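Local coordinates for protein putative GTP pyrophosphokinase (Streptococcus mutans, PDB 3L9D) that probably transfers pyrophosphate from ATP to GTP in the first step of ppGpp synthesis, at residues A[154-159]-A[167-172]. Sequence-based numbering, arbitrary orientation.
Sequences IVEYPV and IIMAEI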
loop_
_atom_site.group_PDB
_atom_site.type_symbol
_atom_site.label_atom_id
_atom_site.label_comp_id
_atom_site.label_asym_id
_atom_site.label_seq_id
_atom_site.Cartn_x
_atom_site.Cartn_y
_atom_site.Cartn_z
ATOM N N ILE A 154 -0.592 -7.497 -4.825
ATOM C CA ILE A 154 -0.924 -8.569 -3.920
ATOM C C ILE A 154 0.197 -9.596 -3.981
ATOM O O ILE A 154 0.668 -9.964 -5.065
ATOM C CB ILE A 154 -2.288 -9.211 -4.249
ATOM C CG1 ILE A 154 -3.404 -8.151 -4.226
ATOM C CG2 ILE A 154 -2.601 -10.353 -3.280
ATOM C CD1 ILE A 154 -3.493 -7.335 -2.933
ATOM N N VAL A 155 0.650 -10.018 -2.808
ATOM C CA VAL A 155 1.723 -10.976 -2.715
ATOM C C VAL A 155 1.291 -12.153 -1.851
ATOM O O VAL A 155 0.555 -11.979 -0.878
ATOM C CB VAL A 155 3.039 -10.336 -2.184
ATOM C CG1 VAL A 155 3.599 -9.327 -3.195
ATOM C CG2 VAL A 155 2.847 -9.698 -0.770
ATOM N N GLU A 156 1.700 -13.353 -2.256
ATOM C CA GLU A 156 1.610 -14.530 -1.405
ATOM C C GLU A 156 2.888 -14.579 -0.603
ATOM O O GLU A 156 3.990 -14.527 -1.167
ATOM C CB GLU A 156 1.530 -15.808 -2.223
ATOM C CG GLU A 156 0.254 -16.032 -2.941
ATOM C CD GLU A 156 0.278 -17.317 -3.743
ATOM O OE1 GLU A 156 1.286 -18.058 -3.665
ATOM O OE2 GLU A 156 -0.716 -17.586 -4.447
ATOM N N TYR A 157 2.740 -14.684 0.712
ATOM C CA TYR A 157 3.868 -14.638 1.621
ATOM C C TYR A 157 3.820 -15.844 2.539
ATOM O O TYR A 157 2.837 -16.043 3.255
ATOM C CB TYR A 157 3.849 -13.348 2.440
ATOM C CG TYR A 157 5.071 -13.207 3.289
ATOM C CD1 TYR A 157 6.283 -12.814 2.731
ATOM C CD2 TYR A 157 5.037 -13.499 4.649
ATOM C CE1 TYR A 157 7.428 -12.696 3.516
ATOM C CE2 TYR A 157 6.186 -13.393 5.439
ATOM C CZ TYR A 157 7.365 -12.983 4.861
ATOM O OH TYR A 157 8.497 -12.870 5.621
ATOM N N PRO A 158 4.862 -16.684 2.487
ATOM C CA PRO A 158 4.920 -17.839 3.380
ATOM C C PRO A 158 5.402 -17.416 4.754
ATOM O O PRO A 158 6.497 -16.859 4.888
ATOM C CB PRO A 158 5.953 -18.747 2.711
ATOM C CG PRO A 158 5.985 -18.313 1.280
ATOM C CD PRO A 158 5.778 -16.830 1.344
ATOM N N VAL A 159 4.586 -17.664 5.770
ATOM C CA VAL A 159 4.985 -17.345 7.127
ATOM C C VAL A 159 5.045 -18.602 7.978
ATOM O O VAL A 159 4.058 -19.322 8.100
ATOM C CB VAL A 159 4.040 -16.315 7.768
ATOM C CG1 VAL A 159 2.612 -16.772 7.671
ATOM C CG2 VAL A 159 4.433 -16.079 9.218
ATOM N N ILE A 167 0.518 -19.984 3.930
ATOM C CA ILE A 167 0.646 -19.034 2.829
ATOM C C ILE A 167 -0.459 -17.986 2.985
ATOM O O ILE A 167 -1.633 -18.307 2.783
ATOM C CB ILE A 167 0.512 -19.734 1.439
ATOM C CG1 ILE A 167 1.324 -21.044 1.382
ATOM C CG2 ILE A 167 0.900 -18.789 0.314
ATOM C CD1 ILE A 167 2.721 -20.923 0.769
ATOM N N ILE A 168 -0.102 -16.750 3.357
ATOM C CA ILE A 168 -1.083 -15.652 3.458
ATOM C C ILE A 168 -0.956 -14.627 2.318
ATOM O O ILE A 168 0.068 -14.531 1.661
ATOM C CB ILE A 168 -0.990 -14.918 4.819
ATOM C CG1 ILE A 168 0.360 -14.209 4.974
ATOM C CG2 ILE A 168 -1.204 -15.901 5.971
ATOM C CD1 ILE A 168 0.368 -12.795 4.526
ATOM N N MET A 169 -2.001 -13.848 2.077
ATOM C CA MET A 169 -1.909 -12.805 1.063
ATOM C C MET A 169 -1.859 -11.433 1.712
ATOM O O MET A 169 -2.605 -11.150 2.648
ATOM C CB MET A 169 -3.072 -12.889 0.075
ATOM C CG MET A 169 -2.831 -13.840 -1.097
ATOM S SD MET A 169 -4.194 -13.778 -2.283
ATOM C CE MET A 169 -5.398 -14.825 -1.475
ATOM N N ALA A 170 -0.960 -10.593 1.221
ATOM C CA ALA A 170 -0.839 -9.244 1.733
ATOM C C ALA A 170 -1.084 -8.234 0.610
ATOM O O ALA A 170 -0.673 -8.446 -0.533
ATOM C CB ALA A 170 0.525 -9.035 2.350
ATOM N N GLU A 171 -1.768 -7.139 0.925
ATOM C CA GLU A 171 -1.884 -6.072 -0.052
ATOM C C GLU A 171 -0.889 -4.941 0.210
ATOM O O GLU A 171 -0.942 -4.271 1.244
ATOM C CB GLU A 171 -3.289 -5.518 -0.084
ATOM C CG GLU A 171 -3.337 -4.216 -0.839
ATOM C CD GLU A 171 -4.740 -3.808 -1.184
ATOM O OE1 GLU A 171 -5.318 -3.000 -0.416
ATOM O OE2 GLU A 171 -5.260 -4.305 -2.222
ATOM N N ILE A 172 0.030 -4.751 -0.725
ATOM C CA ILE A 172 0.986 -3.663 -0.668
ATOM C C ILE A 172 0.512 -2.492 -1.519
ATOM O O ILE A 172 0.353 -2.614 -2.734
ATOM C CB ILE A 172 2.341 -4.132 -1.208
ATOM C CG1 ILE A 172 2.812 -5.347 -0.427
ATOM C CG2 ILE A 172 3.371 -3.028 -1.125
ATOM C CD1 ILE A 172 3.818 -6.184 -1.173
#
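Val155 and Ala170 form a hydrogen-bonded antiparallel pair, with Ala170 N giving to Val155 O at 2.9 Å and Val155 N returning a bond to Ala170 O. Two residues on, Tyr157 and Ile168 repeat the ladder: Tyr157 N meets Ile168 O at 2.8 Å, and Ile168 N reaches Tyr157 O at 3.0 Å. Between these pairs Glu156 and Met169 stand opposite each other without mutual backbone bonds, and Met169 CA sends a CA-H...O contact to Val155 O.

The packing is closest at the Ile154 end. With its CG1 branch set beside the backbone N (chi1 -57°), Ile154 turns CD1 onto the CB of Glu171 at 3.4 Å, while its other branch, CG2, lies 3.9 Å from Met169 SD; Gln103 and Ile134 close around Ile154 and Met169. The Glu171 carboxylate is held by Gln173. On the other face Ile172 CD1 comes crosswise to both methyls of Val155, 3.7 Å from CG2. The Tyr157 ring leads away from the strand pair, and its OH is hydrogen-bonded to Glu50 OE1 of helix 42-64, which also packs on Ile168.

Toward the hairpin turn the fit slackens. The CG2 methyl of exposed Ile167 crosses the Glu156 chain at a slant, 4.0 Å from its CB, and Ile167 CD1 only grazes Pro158 CG at 4.2 Å. The two segments, inclined at 142°, belong to the twisted hairpin of strands 150-161 and 164-176, inside the five-stranded mixed sheet of the RelA/SpoT nucleotidyltransferase-like fold.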